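Side-chain contacts in glutathione S-transferase (Bombyx mori, PDB 4E8H), which probably joins glutathione to electrophilic compounds as a homodimeric transferase, here with glutathione bound beside its thioredoxin-like domain: residues R19-T24 against L30-I35; A73-L78 against A161-V166; V167-I172 against E183-W188; I172-Y177 against T207-L212. All blocks are in the same frame, centred on the assembly; numbering follows the deposited sequence.

Contact 1. Residues R19-T24 against L30-I35; sequences RAVMMT and LDLHLI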
loop_
_atom_site.group_PDB
_atom_site.type_symbol
_atom_site.label_atom_id
_atom_site.label_comp_id
_atom_site.label_asym_id
_atom_site.label_seq_id
_atom_site.Cartn_x
_atom_site.Cartn_y
_atom_site.Cartn_z
ATOM N N ARG B 19 11.749 7.714 8.285
ATOM C CA ARG B 19 11.653 7.548 9.734
ATOM C C ARG B 19 11.024 6.216 10.158
ATOM O O ARG B 19 11.455 5.617 11.143
ATOM C CB ARG B 19 10.906 8.732 10.350
ATOM C CG ARG B 19 11.738 10.012 10.405
ATOM C CD ARG B 19 10.873 11.263 10.351
ATOM N NE ARG B 19 9.817 11.263 11.360
ATOM C CZ ARG B 19 8.823 12.146 11.411
ATOM N NH1 ARG B 19 8.738 13.116 10.508
ATOM N NH2 ARG B 19 7.908 12.060 12.365
ATOM N N ALA B 20 10.017 5.757 9.415
ATOM C CA ALA B 20 9.406 4.448 9.660
ATOM C C ALA B 20 10.419 3.320 9.458
ATOM O O ALA B 20 10.481 2.383 10.258
ATOM C CB ALA B 20 8.186 4.248 8.767
ATOM N N VAL B 21 11.213 3.421 8.392
ATOM C CA VAL B 21 12.257 2.436 8.109
ATOM C C VAL B 21 13.330 2.434 9.203
ATOM O O VAL B 21 13.712 1.369 9.694
ATOM C CB VAL B 21 12.913 2.656 6.716
ATOM C CG1 VAL B 21 14.109 1.725 6.524
ATOM C CG2 VAL B 21 11.897 2.443 5.602
ATOM N N MET B 22 13.791 3.625 9.586
ATOM C CA MET B 22 14.881 3.771 10.558
ATOM C C MET B 22 14.535 3.185 11.927
ATOM O O MET B 22 15.376 2.546 12.558
ATOM C CB MET B 22 15.306 5.240 10.690
ATOM C CG MET B 22 16.044 5.783 9.469
ATOM S SD MET B 22 16.052 7.586 9.376
ATOM C CE MET B 22 17.423 7.979 10.456
ATOM N N MET B 23 13.299 3.399 12.375
ATOM C CA MET B 23 12.830 2.824 13.636
ATOM C C MET B 23 12.629 1.309 13.542
ATOM O O MET B 23 12.870 0.597 14.516
ATOM C CB MET B 23 11.546 3.507 14.118
ATOM C CG MET B 23 11.758 4.901 14.705
ATOM S SD MET B 23 10.299 5.584 15.528
ATOM C CE MET B 23 9.168 5.787 14.154
ATOM N N THR B 24 12.192 0.821 12.381
ATOM C CA THR B 24 12.049 -0.623 12.168
ATOM C C THR B 24 13.408 -1.315 12.267
ATOM O O THR B 24 13.526 -2.365 12.901
ATOM C CB THR B 24 11.375 -0.956 10.817
ATOM O OG1 THR B 24 10.074 -0.361 10.778
ATOM C CG2 THR B 24 11.226 -2.467 10.636
ATOM N N LEU B 30 19.491 -3.675 13.514
ATOM C CA LEU B 30 20.313 -3.592 12.314
ATOM C C LEU B 30 20.873 -2.181 12.216
ATOM O O LEU B 30 20.117 -1.209 12.296
ATOM C CB LEU B 30 19.475 -3.896 11.065
ATOM C CG LEU B 30 18.736 -5.236 10.957
ATOM C CD1 LEU B 30 17.658 -5.177 9.882
ATOM C CD2 LEU B 30 19.704 -6.377 10.678
ATOM N N ASP B 31 22.188 -2.055 12.060
ATOM C CA ASP B 31 22.760 -0.737 11.812
ATOM C C ASP B 31 22.583 -0.381 10.350
ATOM O O ASP B 31 22.878 -1.182 9.458
ATOM C CB ASP B 31 24.237 -0.642 12.207
ATOM C CG ASP B 31 24.768 0.795 12.146
ATOM O OD1 ASP B 31 25.941 0.997 11.774
ATOM O OD2 ASP B 31 24.007 1.733 12.463
ATOM N N LEU B 32 22.076 0.821 10.116
ATOM C CA LEU B 32 21.966 1.340 8.772
ATOM C C LEU B 32 23.082 2.336 8.559
ATOM O O LEU B 32 23.367 3.163 9.433
ATOM C CB LEU B 32 20.609 2.013 8.547
ATOM C CG LEU B 32 19.326 1.180 8.645
ATOM C CD1 LEU B 32 18.113 2.057 8.367
ATOM C CD2 LEU B 32 19.341 -0.021 7.701
ATOM N N HIS B 33 23.732 2.238 7.408
ATOM C CA HIS B 33 24.627 3.289 6.972
ATOM C C HIS B 33 23.804 4.293 6.180
ATOM O O HIS B 33 23.412 4.052 5.033
ATOM C CB HIS B 33 25.825 2.717 6.209
ATOM C CG HIS B 33 26.876 2.141 7.109
ATOM N ND1 HIS B 33 28.162 1.876 6.689
ATOM C CD2 HIS B 33 26.834 1.807 8.421
ATOM C CE1 HIS B 33 28.860 1.384 7.699
ATOM N NE2 HIS B 33 28.077 1.334 8.762
ATOM N N LEU B 34 23.515 5.405 6.848
ATOM C CA LEU B 34 22.619 6.430 6.341
ATOM C C LEU B 34 23.355 7.338 5.368
ATOM O O LEU B 34 24.457 7.812 5.659
ATOM C CB LEU B 34 22.039 7.246 7.502
ATOM C CG LEU B 34 21.319 6.489 8.627
ATOM C CD1 LEU B 34 21.173 7.366 9.864
ATOM C CD2 LEU B 34 19.959 5.959 8.173
ATOM N N ILE B 35 22.746 7.559 4.208
ATOM C CA ILE B 35 23.321 8.428 3.189
ATOM C C ILE B 35 22.351 9.562 2.883
ATOM O O ILE B 35 21.306 9.351 2.259
ATOM C CB ILE B 35 23.680 7.654 1.891
ATOM C CG1 ILE B 35 24.565 6.443 2.211
ATOM C CG2 ILE B 35 24.363 8.583 0.879
ATOM C CD1 ILE B 35 24.604 5.384 1.119
#
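M22 and L34 make the closest apolar touch of this contact, and V21 and L32 add a looser one. The methyl end of M22 does the work: M22 CE lies 3.8 Å from L34 CD1, with L34 CD2 only slightly farther. The methionine chain starts extended and then bends at its last torsion (chi3 83°). This bend turns the methyl to the strand. M22 CG also sits 4.1 Å from L34 CD2. L32 comes nearer the helix backbone. L32 CD1 is 4.3 Å from M22 CA and 4.4 Å from V21 CG1. Nothing but van der Waals contact joins the two segments.

Within the helix, T24 OG1 donates to A20 O one turn back, at 2.8 Å, tilted 29° from the carbonyl plane. T24 N reaches the same A20 O at 3.1 Å from the other face. Two bonds thus grip one oxygen, and they help fix the threonine's rotation. T24 OG1 is also hydrogen-bonded to Q75 NE2 of helix 71-82.

Helix 16-27 and strand 32-36 run nearly antiparallel, at 157° between the short segments. Together with strand 7-11 they form a beta-alpha-beta unit, as expected of a thioredoxin-like domain. V21 is about 4 Å, side chain to side chain, from the glutathione-binding S71. Strand 7-11 adds to the apolar packing: M22 and L34 both touch Y11, and V21 touches L9. Elsewhere on helix 16-27, R19, A20, M23 and T24 pack against helix 160-174.

Contact 2. Residues A73-L78 against A161-V166; sequences AIQTYL and ADITIV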
loop_
_atom_site.group_PDB
_atom_site.type_symbol
_atom_site.label_atom_id
_atom_site.label_comp_id
_atom_site.label_asym_id
_atom_site.label_seq_id
_atom_site.Cartn_x
_atom_site.Cartn_y
_atom_site.Cartn_z
ATOM N N ALA B 73 7.371 -1.794 2.114
ATOM C CA ALA B 73 8.019 -2.989 1.559
ATOM C C ALA B 73 9.399 -3.218 2.184
ATOM O O ALA B 73 9.796 -4.362 2.423
ATOM C CB ALA B 73 8.128 -2.886 0.045
ATOM N N ILE B 74 10.122 -2.125 2.438
ATOM C CA ILE B 74 11.413 -2.181 3.131
ATOM C C ILE B 74 11.249 -2.725 4.552
ATOM O O ILE B 74 11.978 -3.632 4.961
ATOM C CB ILE B 74 12.120 -0.800 3.159
ATOM C CG1 ILE B 74 12.520 -0.369 1.742
ATOM C CG2 ILE B 74 13.356 -0.844 4.063
ATOM C CD1 ILE B 74 12.919 1.100 1.617
ATOM N N GLN B 75 10.285 -2.173 5.288
ATOM C CA GLN B 75 9.966 -2.625 6.644
ATOM C C GLN B 75 9.730 -4.127 6.718
ATOM O O GLN B 75 10.340 -4.821 7.539
ATOM C CB GLN B 75 8.704 -1.937 7.146
ATOM C CG GLN B 75 8.882 -0.546 7.682
ATOM C CD GLN B 75 7.589 -0.027 8.261
ATOM O OE1 GLN B 75 6.659 0.316 7.529
ATOM N NE2 GLN B 75 7.510 0.012 9.585
ATOM N N THR B 76 8.831 -4.617 5.869
ATOM C CA THR B 76 8.457 -6.026 5.878
ATOM C C THR B 76 9.614 -6.919 5.427
ATOM O O THR B 76 9.804 -8.009 5.974
ATOM C CB THR B 76 7.188 -6.302 5.038
ATOM O OG1 THR B 76 7.373 -5.817 3.703
ATOM C CG2 THR B 76 5.972 -5.621 5.660
ATOM N N TYR B 77 10.393 -6.445 4.451
ATOM C CA TYR B 77 11.600 -7.156 4.009
ATOM C C TYR B 77 12.624 -7.343 5.131
ATOM O O TYR B 77 13.196 -8.426 5.272
ATOM C CB TYR B 77 12.269 -6.460 2.814
ATOM C CG TYR B 77 13.662 -6.990 2.518
ATOM C CD1 TYR B 77 13.845 -8.275 2.003
ATOM C CD2 TYR B 77 14.797 -6.216 2.772
ATOM C CE1 TYR B 77 15.121 -8.775 1.742
ATOM C CE2 TYR B 77 16.080 -6.709 2.514
ATOM C CZ TYR B 77 16.232 -7.987 1.997
ATOM O OH TYR B 77 17.491 -8.479 1.734
ATOM N N LEU B 78 12.862 -6.291 5.915
ATOM C CA LEU B 78 13.832 -6.369 7.005
ATOM C C LEU B 78 13.421 -7.419 8.039
ATOM O O LEU B 78 14.270 -8.147 8.557
ATOM C CB LEU B 78 14.062 -4.997 7.654
ATOM C CG LEU B 78 14.643 -3.866 6.790
ATOM C CD1 LEU B 78 14.787 -2.586 7.602
ATOM C CD2 LEU B 78 15.977 -4.245 6.148
ATOM N N ALA B 161 3.224 -2.218 11.281
ATOM C CA ALA B 161 2.064 -1.354 11.079
ATOM C C ALA B 161 1.990 -0.230 12.117
ATOM O O ALA B 161 1.736 0.919 11.756
ATOM C CB ALA B 161 0.782 -2.171 11.057
ATOM N N ASP B 162 2.224 -0.558 13.391
ATOM C CA ASP B 162 2.298 0.454 14.458
ATOM C C ASP B 162 3.420 1.458 14.218
ATOM O O ASP B 162 3.247 2.653 14.458
ATOM C CB ASP B 162 2.518 -0.196 15.825
ATOM C CG ASP B 162 1.410 -1.145 16.205
ATOM O OD1 ASP B 162 0.346 -0.675 16.660
ATOM O OD2 ASP B 162 1.607 -2.367 16.054
ATOM N N ILE B 163 4.565 0.962 13.754
ATOM C CA ILE B 163 5.750 1.795 13.548
ATOM C C ILE B 163 5.534 2.858 12.459
ATOM O O ILE B 163 5.883 4.023 12.662
ATOM C CB ILE B 163 7.032 0.938 13.292
ATOM C CG1 ILE B 163 7.297 0.003 14.485
ATOM C CG2 ILE B 163 8.246 1.835 13.015
ATOM C CD1 ILE B 163 8.516 -0.914 14.331
ATOM N N THR B 164 4.946 2.479 11.324
ATOM C CA THR B 164 4.706 3.453 10.247
ATOM C C THR B 164 3.554 4.423 10.551
ATOM O O THR B 164 3.641 5.613 10.234
ATOM C CB THR B 164 4.542 2.792 8.845
ATOM O OG1 THR B 164 4.263 3.802 7.866
ATOM C CG2 THR B 164 3.426 1.752 8.841
ATOM N N ILE B 165 2.496 3.908 11.175
ATOM C CA ILE B 165 1.352 4.725 11.580
ATOM C C ILE B 165 1.761 5.767 12.637
ATOM O O ILE B 165 1.334 6.924 12.565
ATOM C CB ILE B 165 0.150 3.841 12.040
ATOM C CG1 ILE B 165 -0.489 3.155 10.822
ATOM C CG2 ILE B 165 -0.891 4.668 12.800
ATOM C CD1 ILE B 165 -1.449 2.012 11.151
ATOM N N VAL B 166 2.609 5.364 13.586
ATOM C CA VAL B 166 3.046 6.258 14.669
ATOM C C VAL B 166 3.813 7.496 14.171
ATOM O O VAL B 166 3.780 8.543 14.819
ATOM C CB VAL B 166 3.826 5.504 15.799
ATOM C CG1 VAL B 166 5.322 5.424 15.507
ATOM C CG2 VAL B 166 3.580 6.157 17.156
#
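Q75 reaches I163 and T164 because its CG stands beside the backbone N (chi1 -81°) and the chain runs extended beyond it (chi2 -175°). The amide then sits between the helices, with its oxygen at T164 and its nitrogen at I163. T164 has its OG1 anti to the backbone N (chi1 178°), and that hydroxyl is hydrogen-bonded to D106 of helix 93-124. Q75 meets the carbon atoms of the threonine instead. Q75 OE1 is 3.5 Å from T164 CB and 3.8 Å from T164 CG2, and the two side chains cross at about a right angle.

Q75 NE2 lies 3.9 Å from I163 CB and 4.0 Å from I163 CG2. Its hydrogen bonds go to T24 OG1 of helix 16-27 and to V160 O, just before segment 161-166, and these should hold the amide in its rotation. Q75 OE1 is buried here and has no polar partner in the model. A leucine here would probably leave T24 OG1 and V160 O without the amide that ties helix 16-27 to the start of helix 160-174.

The contact joins the thioredoxin-like domain to the helical domain. The side chain of T164 is about 7 Å from the bound glutathione. Helix 16-27 lies alongside, where I163 touches M23 and T24. Helix 93-124 covers T76 and T164 through L103. Elsewhere on helix 71-82, Y77 OH is hydrogen-bonded to R94 of the second subunit, so this helix also faces the dimer partner.

Contact 3. Residues V167-I172 against E183-W188; sequences VTITNI and ENIAKW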
loop_
_atom_site.group_PDB
_atom_site.type_symbol
_atom_site.label_atom_id
_atom_site.label_comp_id
_atom_site.label_asym_id
_atom_site.label_seq_id
_atom_site.Cartn_x
_atom_site.Cartn_y
_atom_site.Cartn_z
ATOM N N VAL B 167 4.481 7.376 13.022
ATOM C CA VAL B 167 5.167 8.516 12.410
ATOM C C VAL B 167 4.174 9.653 12.135
ATOM O O VAL B 167 4.451 10.817 12.440
ATOM C CB VAL B 167 5.921 8.116 11.110
ATOM C CG1 VAL B 167 6.480 9.347 10.405
ATOM C CG2 VAL B 167 7.047 7.137 11.421
ATOM N N THR B 168 3.018 9.296 11.581
ATOM C CA THR B 168 1.964 10.253 11.251
ATOM C C THR B 168 1.372 10.900 12.500
ATOM O O THR B 168 1.112 12.108 12.524
ATOM C CB THR B 168 0.863 9.576 10.402
ATOM O OG1 THR B 168 1.397 9.265 9.112
ATOM C CG2 THR B 168 -0.354 10.483 10.225
ATOM N N ILE B 169 1.168 10.089 13.533
ATOM C CA ILE B 169 0.629 10.573 14.796
ATOM C C ILE B 169 1.655 11.474 15.487
ATOM O O ILE B 169 1.287 12.499 16.069
ATOM C CB ILE B 169 0.148 9.403 15.702
ATOM C CG1 ILE B 169 -0.894 8.538 14.966
ATOM C CG2 ILE B 169 -0.416 9.916 17.027
ATOM C CD1 ILE B 169 -2.111 9.299 14.410
ATOM N N THR B 170 2.934 11.110 15.391
ATOM C CA THR B 170 4.015 11.967 15.883
ATOM C C THR B 170 4.013 13.322 15.164
ATOM O O THR B 170 4.133 14.365 15.813
ATOM C CB THR B 170 5.402 11.289 15.756
ATOM O OG1 THR B 170 5.404 10.059 16.493
ATOM C CG2 THR B 170 6.510 12.191 16.307
ATOM N N ASN B 171 3.860 13.308 13.840
ATOM C CA ASN B 171 3.835 14.552 13.069
ATOM C C ASN B 171 2.695 15.488 13.467
ATOM O O ASN B 171 2.929 16.667 13.737
ATOM C CB ASN B 171 3.800 14.279 11.564
ATOM C CG ASN B 171 5.142 13.830 11.018
ATOM O OD1 ASN B 171 6.199 14.227 11.512
ATOM N ND2 ASN B 171 5.105 13.000 9.986
ATOM N N ILE B 172 1.473 14.960 13.518
ATOM C CA ILE B 172 0.307 15.783 13.854
ATOM C C ILE B 172 0.373 16.326 15.287
ATOM O O ILE B 172 -0.078 17.442 15.552
ATOM C CB ILE B 172 -1.052 15.090 13.528
ATOM C CG1 ILE B 172 -1.317 13.886 14.446
ATOM C CG2 ILE B 172 -1.110 14.701 12.043
ATOM C CD1 ILE B 172 -2.746 13.347 14.377
ATOM N N GLU B 183 -9.712 8.361 22.446
ATOM C CA GLU B 183 -9.104 7.720 23.610
ATOM C C GLU B 183 -8.255 6.495 23.273
ATOM O O GLU B 183 -7.210 6.288 23.891
ATOM C CB GLU B 183 -10.164 7.382 24.664
ATOM C CG GLU B 183 -10.856 8.610 25.256
ATOM C CD GLU B 183 -11.691 8.288 26.482
ATOM O OE1 GLU B 183 -11.147 7.702 27.443
ATOM O OE2 GLU B 183 -12.894 8.630 26.489
ATOM N N ASN B 184 -8.690 5.698 22.298
ATOM C CA ASN B 184 -7.898 4.549 21.858
ATOM C C ASN B 184 -6.569 4.972 21.242
ATOM O O ASN B 184 -5.535 4.373 21.532
ATOM C CB ASN B 184 -8.680 3.665 20.882
ATOM C CG ASN B 184 -9.909 3.040 21.513
ATOM O OD1 ASN B 184 -9.939 2.764 22.714
ATOM N ND2 ASN B 184 -10.936 2.810 20.701
ATOM N N ILE B 185 -6.604 6.007 20.402
ATOM C CA ILE B 185 -5.385 6.549 19.801
ATOM C C ILE B 185 -4.463 7.110 20.888
ATOM O O ILE B 185 -3.267 6.815 20.898
ATOM C CB ILE B 185 -5.674 7.620 18.708
ATOM C CG1 ILE B 185 -6.465 6.997 17.549
ATOM C CG2 ILE B 185 -4.365 8.238 18.191
ATOM C CD1 ILE B 185 -6.780 7.951 16.401
ATOM N N ALA B 186 -5.031 7.890 21.807
ATOM C CA ALA B 186 -4.260 8.508 22.887
ATOM C C ALA B 186 -3.477 7.487 23.712
ATOM O O ALA B 186 -2.280 7.665 23.946
ATOM C CB ALA B 186 -5.168 9.345 23.787
ATOM N N LYS B 187 -4.153 6.419 24.137
ATOM C CA LYS B 187 -3.534 5.371 24.953
ATOM C C LYS B 187 -2.533 4.550 24.143
ATOM O O LYS B 187 -1.451 4.220 24.635
ATOM C CB LYS B 187 -4.598 4.450 25.560
ATOM C CG LYS B 187 -5.510 5.122 26.578
ATOM C CD LYS B 187 -6.712 4.246 26.901
ATOM C CE LYS B 187 -7.823 5.054 27.555
ATOM N NZ LYS B 187 -9.070 4.256 27.726
ATOM N N TRP B 188 -2.907 4.226 22.907
ATOM C CA TRP B 188 -2.032 3.508 21.984
ATOM C C TRP B 188 -0.753 4.288 21.701
ATOM O O TRP B 188 0.323 3.700 21.602
ATOM C CB TRP B 188 -2.764 3.205 20.672
ATOM C CG TRP B 188 -1.857 2.820 19.533
ATOM C CD1 TRP B 188 -1.433 1.564 19.211
ATOM C CD2 TRP B 188 -1.266 3.702 18.567
ATOM N NE1 TRP B 188 -0.617 1.604 18.106
ATOM C CE2 TRP B 188 -0.497 2.904 17.690
ATOM C CE3 TRP B 188 -1.313 5.087 18.356
ATOM C CZ2 TRP B 188 0.222 3.444 16.620
ATOM C CZ3 TRP B 188 -0.593 5.626 17.292
ATOM C CH2 TRP B 188 0.162 4.803 16.436
#
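I169 and I185 mark the nearest backbone approach of the two helices, with I169 CA and I185 CA 8.8 Å apart. Both isoleucines point toward the other helix. Their meeting is loose: I169 CG2 is 4.4 Å from I185 CG2.

The tighter touch is between I169 and W188. I169 CG1 lies 3.7 Å from W188 CZ3, at the edge of the indole and near its plane. I169 CB and W188 CZ3 are 4.2 Å apart, so the branch point of the isoleucine lies near the same edge. Neither ring face is used by I169. W188 has its CG anti to the backbone N (chi1 164°), which swings the six-membered ring over to helix 160-174. The other end of the indole is tied down. W188 NE1 is hydrogen-bonded to D162, one of the early residues of helix 160-174, and this should limit turning of the ring. One helix therefore holds the indole at both its polar and its apolar edge.

F179 adds to the apolar surroundings of I169. I169 is about 12 Å, side chain to side chain, from the glutathione-binding R72. At the other end, I185 N and N184 ND2 bond to N144, which attaches the start of helix 183-196 to helix 130-146. The contact is buried helix-to-helix packing within the all-helical C-terminal domain of the glutathione transferase fold.

Contact 4. Residues I172-Y177 against T207-L212; sequences IDAFGY and TGAKML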
loop_
_atom_site.group_PDB
_atom_site.type_symbol
_atom_site.label_atom_id
_atom_site.label_comp_id
_atom_site.label_asym_id
_atom_site.label_seq_id
_atom_site.Cartn_x
_atom_site.Cartn_y
_atom_site.Cartn_z
ATOM N N ILE B 172 1.473 14.960 13.518
ATOM C CA ILE B 172 0.307 15.783 13.854
ATOM C C ILE B 172 0.373 16.326 15.287
ATOM O O ILE B 172 -0.078 17.442 15.552
ATOM C CB ILE B 172 -1.052 15.090 13.528
ATOM C CG1 ILE B 172 -1.317 13.886 14.446
ATOM C CG2 ILE B 172 -1.110 14.701 12.043
ATOM C CD1 ILE B 172 -2.746 13.347 14.377
ATOM N N ASP B 173 0.949 15.539 16.194
ATOM C CA ASP B 173 1.210 15.991 17.557
ATOM C C ASP B 173 2.131 17.216 17.539
ATOM O O ASP B 173 1.825 18.236 18.166
ATOM C CB ASP B 173 1.816 14.859 18.392
ATOM C CG ASP B 173 2.072 15.262 19.832
ATOM O OD1 ASP B 173 1.104 15.602 20.546
ATOM O OD2 ASP B 173 3.248 15.226 20.252
ATOM N N ALA B 174 3.234 17.118 16.796
ATOM C CA ALA B 174 4.172 18.231 16.624
ATOM C C ALA B 174 3.546 19.456 15.947
ATOM O O ALA B 174 4.005 20.583 16.153
ATOM C CB ALA B 174 5.404 17.771 15.857
ATOM N N PHE B 175 2.509 19.232 15.140
ATOM C CA PHE B 175 1.819 20.319 14.432
ATOM C C PHE B 175 0.710 20.959 15.272
ATOM O O PHE B 175 0.092 21.942 14.852
ATOM C CB PHE B 175 1.231 19.846 13.092
ATOM C CG PHE B 175 2.242 19.272 12.124
ATOM C CD1 PHE B 175 3.615 19.471 12.289
ATOM C CD2 PHE B 175 1.802 18.550 11.017
ATOM C CE1 PHE B 175 4.528 18.934 11.382
ATOM C CE2 PHE B 175 2.706 18.014 10.103
ATOM C CZ PHE B 175 4.071 18.207 10.285
ATOM N N GLY B 176 0.456 20.390 16.449
ATOM C CA GLY B 176 -0.529 20.938 17.379
ATOM C C GLY B 176 -1.917 20.328 17.300
ATOM O O GLY B 176 -2.872 20.896 17.838
ATOM N N TYR B 177 -2.041 19.187 16.626
ATOM C CA TYR B 177 -3.299 18.448 16.617
ATOM C C TYR B 177 -3.485 17.811 17.990
ATOM O O TYR B 177 -2.580 17.145 18.501
ATOM C CB TYR B 177 -3.304 17.375 15.522
ATOM C CG TYR B 177 -4.683 16.880 15.118
ATOM C CD1 TYR B 177 -5.208 17.173 13.860
ATOM C CD2 TYR B 177 -5.457 16.112 15.991
ATOM C CE1 TYR B 177 -6.471 16.719 13.482
ATOM C CE2 TYR B 177 -6.719 15.658 15.625
ATOM C CZ TYR B 177 -7.219 15.964 14.371
ATOM O OH TYR B 177 -8.465 15.509 14.009
ATOM N N THR B 207 12.646 14.116 16.526
ATOM C CA THR B 207 13.558 15.022 15.824
ATOM C C THR B 207 13.062 15.331 14.408
ATOM O O THR B 207 13.048 16.493 13.995
ATOM C CB THR B 207 15.006 14.463 15.791
ATOM O OG1 THR B 207 15.462 14.233 17.131
ATOM C CG2 THR B 207 15.965 15.438 15.107
ATOM N N GLY B 208 12.643 14.295 13.683
ATOM C CA GLY B 208 12.121 14.451 12.324
ATOM C C GLY B 208 10.873 15.313 12.263
ATOM O O GLY B 208 10.757 16.190 11.404
ATOM N N ALA B 209 9.947 15.061 13.189
ATOM C CA ALA B 209 8.684 15.797 13.273
ATOM C C ALA B 209 8.886 17.287 13.553
ATOM O O ALA B 209 8.193 18.129 12.978
ATOM C CB ALA B 209 7.779 15.175 14.328
ATOM N N LYS B 210 9.834 17.601 14.435
ATOM C CA LYS B 210 10.148 18.987 14.775
ATOM C C LYS B 210 10.730 19.751 13.591
ATOM O O LYS B 210 10.449 20.939 13.419
ATOM C CB LYS B 210 11.101 19.045 15.964
ATOM C CG LYS B 210 10.411 18.884 17.312
ATOM C CD LYS B 210 11.393 18.444 18.382
ATOM C CE LYS B 210 12.607 19.357 18.428
ATOM N NZ LYS B 210 13.764 18.719 19.117
ATOM N N MET B 211 11.530 19.061 12.779
ATOM C CA MET B 211 12.085 19.635 11.553
ATOM C C MET B 211 10.988 20.021 10.562
ATOM O O MET B 211 11.020 21.117 9.997
ATOM C CB MET B 211 13.076 18.670 10.903
ATOM C CG MET B 211 14.389 18.536 11.650
ATOM S SD MET B 211 15.382 17.198 10.970
ATOM C CE MET B 211 16.889 17.361 11.925
ATOM N N LEU B 212 10.024 19.124 10.357
ATOM C CA LEU B 212 8.844 19.436 9.553
ATOM C C LEU B 212 8.047 20.584 10.177
ATOM O O LEU B 212 7.536 21.450 9.462
ATOM C CB LEU B 212 7.948 18.201 9.382
ATOM C CG LEU B 212 8.406 17.042 8.487
ATOM C CD1 LEU B 212 7.464 15.854 8.628
ATOM C CD2 LEU B 212 8.531 17.460 7.022
#
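A174 and F175 meet A209 and L212 at the Schellman motif that closes helix 160-174. Two bonds back into the last turn define the motif: Y177 N to I172 O at 2.8 Å, and G176 N to D173 O at 3.1 Å. G176 has a positive phi of 95°. A side chain there would be pressed against the carbonyl O of F175, so the position suits glycine.

Two alanines allow the segments to come close. A174 CA and A209 CA are 6.1 Å apart, and the two methyls meet directly, A174 CB to A209 CB 3.8 Å. A174 CB also lies 4.0 Å from A209 O.

F175 packs beside the alanine pair. Its CG stands beside the backbone N (chi1 -58°), and the ring reaches helix 201-213 at its far end. F175 CZ and F175 CE1 are each 4.0 Å from L212 CB, which sits at the ring edge, near its plane. The phenylalanine and leucine side chains cross obliquely.

L212 is about 8 Å, side chain to molecule, from the bound glutathione. Helix 93-124 also packs on F175: the ring meets that of Y118 with planes at about 60°, and also touches Y114 and L122. Farther back along helix 160-174, T170 and N171 pack on A209. L216, just past helix 201-213, touches F175 as well.

Overall arrangement
Contact 1 lies within the thioredoxin-like domain, contact 2 joins that domain to the helical one, and contacts 3 and 4 lie on the helical side. Helix 160-174 runs through contacts 2, 3 and 4. Contacts 1 and 2 come in series before the others, with centres about 11 Å apart. Contacts 3 and 4 share I172, their segments alternate along the chain, and their centres are about 12 Å apart. Contacts 1 and 3 are farthest separated, at about 21 Å between centres, yet R19 NH2 reaches N171 OD1 at 2.9 Å. Together they run from the sheet and helices 16-27 and 71-82 to helix 160-174, which meets helices 183-196 and 201-213.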